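Local coordinates for protein leucine aminopeptidase (Legionella pneumophila, PDB 5GNE) that probably acts as a zinc-dependent aminopeptidase of the M28 family, removing residues from the N-termini of peptides, at residues S128-K142 with S159-V173. Sequence-based numbering, arbitrary orientation. Where two conformers were deposited one is given.
Sequences SAKSRTGVEAAQWFK and SYFVKTGNKFIQPSV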
loop_
_atom_site.group_PDB
_atom_site.type_symbol
_atom_site.label_atom_id
_atom_site.label_comp_id
_atom_site.label_asym_id
_atom_site.label_seq_id
_atom_site.Cartn_x
_atom_site.Cartn_y
_atom_site.Cartn_z
ATOM N N SER A 128 11.268 4.955 -9.462
ATOM C CA SER A 128 10.394 4.433 -10.513
ATOM C C SER A 128 10.547 2.932 -10.757
ATOM O O SER A 128 11.644 2.401 -10.679
ATOM C CB SER A 128 10.654 5.187 -11.810
ATOM O OG SER A 128 10.253 4.422 -12.928
ATOM N N ALA A 129 9.453 2.255 -11.090
ATOM C CA ALA A 129 9.509 0.819 -11.330
ATOM C C ALA A 129 10.348 0.450 -12.552
ATOM O O ALA A 129 10.715 -0.713 -12.718
ATOM C CB ALA A 129 8.090 0.239 -11.467
ATOM N N LYS A 130 10.632 1.427 -13.406
ATOM C CA LYS A 130 11.478 1.201 -14.573
ATOM C C LYS A 130 12.949 1.528 -14.330
ATOM O O LYS A 130 13.804 1.096 -15.104
ATOM C CB LYS A 130 11.017 2.036 -15.776
ATOM C CG LYS A 130 9.637 1.759 -16.303
ATOM C CD LYS A 130 9.313 2.698 -17.468
ATOM C CE LYS A 130 8.665 1.934 -18.629
ATOM N NZ LYS A 130 8.647 2.704 -19.912
ATOM N N SER A 131 13.263 2.296 -13.286
ATOM C CA SER A 131 14.622 2.831 -13.177
ATOM C C SER A 131 15.499 2.001 -12.244
ATOM O O SER A 131 15.018 1.175 -11.469
ATOM C CB SER A 131 14.613 4.297 -12.713
ATOM O OG SER A 131 14.314 4.423 -11.332
ATOM N N ARG A 132 16.800 2.216 -12.363
ATOM C CA ARG A 132 17.794 1.562 -11.533
ATOM C C ARG A 132 17.619 1.990 -10.072
ATOM O O ARG A 132 17.685 1.159 -9.162
ATOM C CB ARG A 132 19.199 1.862 -12.067
ATOM C CG ARG A 132 20.310 1.004 -11.473
ATOM C CD ARG A 132 19.898 -0.486 -11.513
ATOM N NE ARG A 132 20.857 -1.411 -10.888
ATOM C CZ ARG A 132 21.262 -1.384 -9.618
ATOM N NH1 ARG A 132 20.849 -0.435 -8.810
ATOM N NH2 ARG A 132 22.119 -2.292 -9.160
ATOM N N THR A 133 17.425 3.285 -9.840
ATOM C CA THR A 133 17.194 3.751 -8.480
ATOM C C THR A 133 15.965 3.099 -7.882
ATOM O O THR A 133 15.980 2.710 -6.720
ATOM C CB THR A 133 17.037 5.275 -8.408
ATOM O OG1 THR A 133 16.188 5.723 -9.475
ATOM C CG2 THR A 133 18.386 5.949 -8.530
ATOM N N GLY A 134 14.911 2.957 -8.683
ATOM C CA GLY A 134 13.720 2.240 -8.263
ATOM C C GLY A 134 14.017 0.825 -7.794
ATOM O O GLY A 134 13.436 0.351 -6.825
ATOM N N VAL A 135 14.945 0.156 -8.468
ATOM C CA VAL A 135 15.381 -1.176 -8.067
ATOM C C VAL A 135 16.177 -1.117 -6.760
ATOM O O VAL A 135 15.981 -1.937 -5.865
ATOM C CB VAL A 135 16.226 -1.840 -9.182
ATOM C CG1 VAL A 135 16.877 -3.128 -8.688
ATOM C CG2 VAL A 135 15.365 -2.069 -10.433
ATOM N N GLU A 136 17.077 -0.152 -6.649
ATOM C CA GLU A 136 17.856 0.009 -5.429
ATOM C C GLU A 136 16.980 0.195 -4.219
ATOM O O GLU A 136 17.232 -0.411 -3.167
ATOM C CB GLU A 136 18.807 1.200 -5.551
ATOM C CG GLU A 136 19.983 0.905 -6.416
ATOM C CD GLU A 136 20.724 2.134 -6.899
ATOM O OE1 GLU A 136 20.374 3.247 -6.465
ATOM O OE2 GLU A 136 21.666 1.984 -7.713
ATOM N N ALA A 137 15.927 0.996 -4.374
ATOM C CA ALA A 137 15.065 1.278 -3.236
ATOM C C ALA A 137 14.501 -0.032 -2.692
ATOM O O ALA A 137 14.521 -0.275 -1.476
ATOM C CB ALA A 137 13.969 2.254 -3.616
ATOM N N ALA A 138 14.100 -0.916 -3.596
ATOM C CA ALA A 138 13.542 -2.195 -3.190
ATOM C C ALA A 138 14.613 -3.022 -2.495
ATOM O O ALA A 138 14.375 -3.581 -1.427
ATOM C CB ALA A 138 12.968 -2.936 -4.382
ATOM N N GLN A 139 15.800 -3.088 -3.090
ATOM C CA GLN A 139 16.893 -3.854 -2.483
ATOM C C GLN A 139 17.265 -3.308 -1.124
ATOM O O GLN A 139 17.516 -4.064 -0.188
ATOM C CB GLN A 139 18.121 -3.888 -3.393
ATOM C CG GLN A 139 17.839 -4.595 -4.689
ATOM C CD GLN A 139 18.941 -4.452 -5.693
ATOM O OE1 GLN A 139 19.573 -3.403 -5.800
ATOM N NE2 GLN A 139 19.184 -5.515 -6.448
ATOM N N TRP A 140 17.325 -1.990 -1.033
ATOM C CA TRP A 140 17.561 -1.310 0.232
ATOM C C TRP A 140 16.587 -1.777 1.329
ATOM O O TRP A 140 16.990 -2.161 2.429
ATOM C CB TRP A 140 17.475 0.200 0.025
ATOM C CG TRP A 140 17.824 0.974 1.237
ATOM C CD1 TRP A 140 19.081 1.275 1.685
ATOM C CD2 TRP A 140 16.913 1.572 2.164
ATOM N NE1 TRP A 140 19.006 2.017 2.832
ATOM C CE2 TRP A 140 17.690 2.209 3.157
ATOM C CE3 TRP A 140 15.515 1.629 2.254
ATOM C CZ2 TRP A 140 17.120 2.901 4.227
ATOM C CZ3 TRP A 140 14.946 2.310 3.326
ATOM C CH2 TRP A 140 15.749 2.934 4.300
ATOM N N PHE A 141 15.302 -1.732 1.012
ATOM C CA PHE A 141 14.268 -2.092 1.957
ATOM C C PHE A 141 14.479 -3.493 2.494
ATOM O O PHE A 141 14.431 -3.711 3.707
ATOM C CB PHE A 141 12.891 -1.989 1.286
ATOM C CG PHE A 141 11.748 -2.400 2.163
ATOM C CD1 PHE A 141 11.318 -3.722 2.190
ATOM C CD2 PHE A 141 11.085 -1.460 2.934
ATOM C CE1 PHE A 141 10.265 -4.116 2.990
ATOM C CE2 PHE A 141 10.016 -1.821 3.731
ATOM C CZ PHE A 141 9.601 -3.164 3.766
ATOM N N LYS A 142 14.763 -4.430 1.589
ATOM C CA LYS A 142 14.944 -5.835 1.960
ATOM C C LYS A 142 16.086 -5.944 2.951
ATOM O O LYS A 142 15.998 -6.624 3.973
ATOM C CB LYS A 142 15.218 -6.710 0.730
ATOM C CG LYS A 142 15.085 -8.208 1.031
ATOM C CD LYS A 142 15.702 -9.110 -0.032
ATOM C CE LYS A 142 15.544 -10.577 0.352
ATOM N NZ LYS A 142 16.523 -10.988 1.410
ATOM N N SER A 159 12.474 -13.096 4.251
ATOM C CA SER A 159 12.327 -11.980 3.306
ATOM C C SER A 159 12.608 -12.448 1.884
ATOM O O SER A 159 13.570 -13.159 1.645
ATOM C CB SER A 159 13.235 -10.801 3.677
ATOM O OG SER A 159 14.598 -11.097 3.438
ATOM N N TYR A 160 11.753 -12.063 0.942
ATOM C CA TYR A 160 11.966 -12.413 -0.460
ATOM C C TYR A 160 11.426 -11.389 -1.425
ATOM O O TYR A 160 10.505 -10.645 -1.104
ATOM C CB TYR A 160 11.353 -13.766 -0.772
ATOM C CG TYR A 160 9.947 -13.947 -0.275
ATOM C CD1 TYR A 160 9.700 -14.282 1.055
ATOM C CD2 TYR A 160 8.860 -13.810 -1.127
ATOM C CE1 TYR A 160 8.402 -14.471 1.517
ATOM C CE2 TYR A 160 7.566 -14.002 -0.674
ATOM C CZ TYR A 160 7.337 -14.335 0.644
ATOM O OH TYR A 160 6.048 -14.530 1.100
ATOM N N PHE A 161 12.014 -11.348 -2.612
ATOM C CA PHE A 161 11.465 -10.580 -3.708
ATOM C C PHE A 161 10.296 -11.297 -4.332
ATOM O O PHE A 161 10.291 -12.516 -4.422
ATOM C CB PHE A 161 12.527 -10.309 -4.753
ATOM C CG PHE A 161 13.643 -9.484 -4.238
ATOM C CD1 PHE A 161 13.435 -8.154 -3.921
ATOM C CD2 PHE A 161 14.901 -10.042 -4.030
ATOM C CE1 PHE A 161 14.466 -7.374 -3.422
ATOM C CE2 PHE A 161 15.947 -9.267 -3.525
ATOM C CZ PHE A 161 15.730 -7.929 -3.223
ATOM N N VAL A 162 9.299 -10.530 -4.752
ATOM C CA VAL A 162 8.260 -11.029 -5.625
ATOM C C VAL A 162 8.300 -10.252 -6.941
ATOM O O VAL A 162 8.069 -9.055 -6.966
ATOM C CB VAL A 162 6.884 -10.925 -4.992
ATOM C CG1 VAL A 162 5.810 -11.279 -6.028
ATOM C CG2 VAL A 162 6.800 -11.862 -3.772
ATOM N N LYS A 163 8.659 -10.959 -8.007
ATOM C CA LYS A 163 8.827 -10.430 -9.351
ATOM C C LYS A 163 7.604 -9.641 -9.785
ATOM O O LYS A 163 6.481 -10.074 -9.570
ATOM C CB LYS A 163 9.029 -11.615 -10.311
ATOM C CG LYS A 163 10.146 -11.534 -11.321
ATOM C CD LYS A 163 10.240 -12.869 -12.088
ATOM C CE LYS A 163 10.719 -14.019 -11.172
ATOM N NZ LYS A 163 11.155 -15.278 -11.877
ATOM N N THR A 164 7.812 -8.500 -10.427
ATOM C CA THR A 164 6.681 -7.717 -10.922
ATOM C C THR A 164 6.423 -8.145 -12.357
ATOM O O THR A 164 6.484 -7.353 -13.292
ATOM C CB THR A 164 6.926 -6.187 -10.785
ATOM O OG1 THR A 164 7.284 -5.903 -9.431
ATOM C CG2 THR A 164 5.647 -5.389 -11.093
ATOM N N GLY A 165 6.107 -9.429 -12.499
ATOM C CA GLY A 165 5.951 -10.053 -13.797
ATOM C C GLY A 165 7.175 -9.809 -14.654
ATOM O O GLY A 165 8.310 -9.834 -14.177
ATOM N N ASN A 166 6.943 -9.555 -15.930
ATOM C CA ASN A 166 8.068 -9.310 -16.826
ATOM C C ASN A 166 8.008 -7.890 -17.338
ATOM O O ASN A 166 8.725 -7.521 -18.255
ATOM C CB ASN A 166 8.080 -10.304 -17.995
ATOM C CG ASN A 166 8.739 -11.633 -17.636
ATOM O OD1 ASN A 166 9.712 -11.679 -16.881
ATOM N ND2 ASN A 166 8.213 -12.718 -18.190
ATOM N N LYS A 167 7.162 -7.084 -16.713
ATOM C CA LYS A 167 6.946 -5.733 -17.201
ATOM C C LYS A 167 7.822 -4.696 -16.538
ATOM O O LYS A 167 8.107 -3.669 -17.142
ATOM C CB LYS A 167 5.470 -5.351 -17.035
ATOM C CG LYS A 167 4.535 -6.501 -17.366
ATOM C CD LYS A 167 3.078 -6.115 -17.245
ATOM C CE LYS A 167 2.436 -5.933 -18.622
ATOM N NZ LYS A 167 0.977 -5.545 -18.563
ATOM N N PHE A 168 8.215 -4.940 -15.290
ATOM C CA PHE A 168 8.969 -3.938 -14.523
ATOM C C PHE A 168 10.135 -4.519 -13.733
ATOM O O PHE A 168 9.966 -5.464 -12.969
ATOM C CB PHE A 168 8.015 -3.192 -13.592
ATOM C CG PHE A 168 7.011 -2.333 -14.314
ATOM C CD1 PHE A 168 7.390 -1.121 -14.879
ATOM C CD2 PHE A 168 5.707 -2.764 -14.493
ATOM C CE1 PHE A 168 6.458 -0.320 -15.560
ATOM C CE2 PHE A 168 4.776 -1.976 -15.177
ATOM C CZ PHE A 168 5.149 -0.757 -15.709
ATOM N N ILE A 169 11.318 -3.934 -13.901
ATOM C CA ILE A 169 12.512 -4.448 -13.233
ATOM C C ILE A 169 12.467 -4.305 -11.707
ATOM O O ILE A 169 13.159 -5.015 -10.992
ATOM C CB ILE A 169 13.802 -3.777 -13.778
ATOM C CG1 ILE A 169 13.700 -2.255 -13.742
ATOM C CG2 ILE A 169 14.094 -4.235 -15.193
ATOM C CD1 ILE A 169 15.023 -1.557 -14.029
ATOM N N GLN A 170 11.663 -3.387 -11.202
ATOM C CA GLN A 170 11.561 -3.213 -9.757
ATOM C C GLN A 170 10.689 -4.308 -9.133
ATOM O O GLN A 170 9.525 -4.456 -9.483
ATOM C CB GLN A 170 10.996 -1.825 -9.442
ATOM C CG GLN A 170 10.775 -1.541 -7.975
ATOM C CD GLN A 170 9.982 -0.273 -7.772
ATOM O OE1 GLN A 170 8.822 -0.191 -8.159
ATOM N NE2 GLN A 170 10.599 0.721 -7.178
ATOM N N PRO A 171 11.246 -5.077 -8.188
ATOM C CA PRO A 171 10.448 -6.130 -7.557
ATOM C C PRO A 171 9.752 -5.620 -6.306
ATOM O O PRO A 171 10.164 -4.589 -5.748
ATOM C CB PRO A 171 11.497 -7.168 -7.171
ATOM C CG PRO A 171 12.657 -6.342 -6.825
ATOM C CD PRO A 171 12.638 -5.114 -7.722
ATOM N N SER A 172 8.733 -6.340 -5.855
ATOM C CA SER A 172 8.169 -6.090 -4.543
ATOM C C SER A 172 9.018 -6.800 -3.492
ATOM O O SER A 172 9.722 -7.753 -3.812
ATOM C CB SER A 172 6.731 -6.603 -4.496
ATOM O OG SER A 172 5.895 -5.753 -5.241
ATOM N N VAL A 173 8.889 -6.405 -2.231
ATOM C CA VAL A 173 9.598 -7.084 -1.165
ATOM C C VAL A 173 8.645 -7.473 -0.058
ATOM O O VAL A 173 7.972 -6.618 0.524
ATOM C CB VAL A 173 10.691 -6.199 -0.577
ATOM C CG1 VAL A 173 11.428 -6.948 0.534
ATOM C CG2 VAL A 173 11.647 -5.712 -1.672
#
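Ala-129 CB lies 3.7 Å from Phe-168 CD1, and the Ala-129 carbonyl O accepts the backbone N-H of Gln-170 at 3.2 Å; so small a side chain lets the chains come close. Aliphatic Lys-130 CG meets the Phe-168 ring edge. Ser-131 suits the N-cap, its OG accepting from Gly-134 N besides bonding Asn-126. The missing side chain of Gly-134 makes room for Ser-128 O. Gln-170 NE2 bonds Gly-134 O at 2.9 Å, from above the carbonyl plane, and Arg-127 O, while OE1 accepts from Ala-237 N. Held at both ends, this buried side chain, probably fixed in rotation, lies about 7 Å from that of zinc ligand His-191 and 12 Å from a zinc ion. Val-135 CG2 lies 3.6 Å from Ile-169 CD1, these branched apolar chains crossing at about a right angle. Ala-138 fits its methyl between Pro-171 and Val-173. Buried Phe-141, apolar, takes Val-173 CG1 at its ring edge and touches helix 202-221. Lys-142 CD passes 3.4 Å from Phe-161 CZ; a bend at the last torsion (-77°) brings NZ to Ser-159 OG at 2.8 Å, and Asp-146 binds both. Residues 132-142 of helix 132-151 pack over edge strand 157-164 and its antiparallel neighbour 170-177, running 21° from segment 170-173.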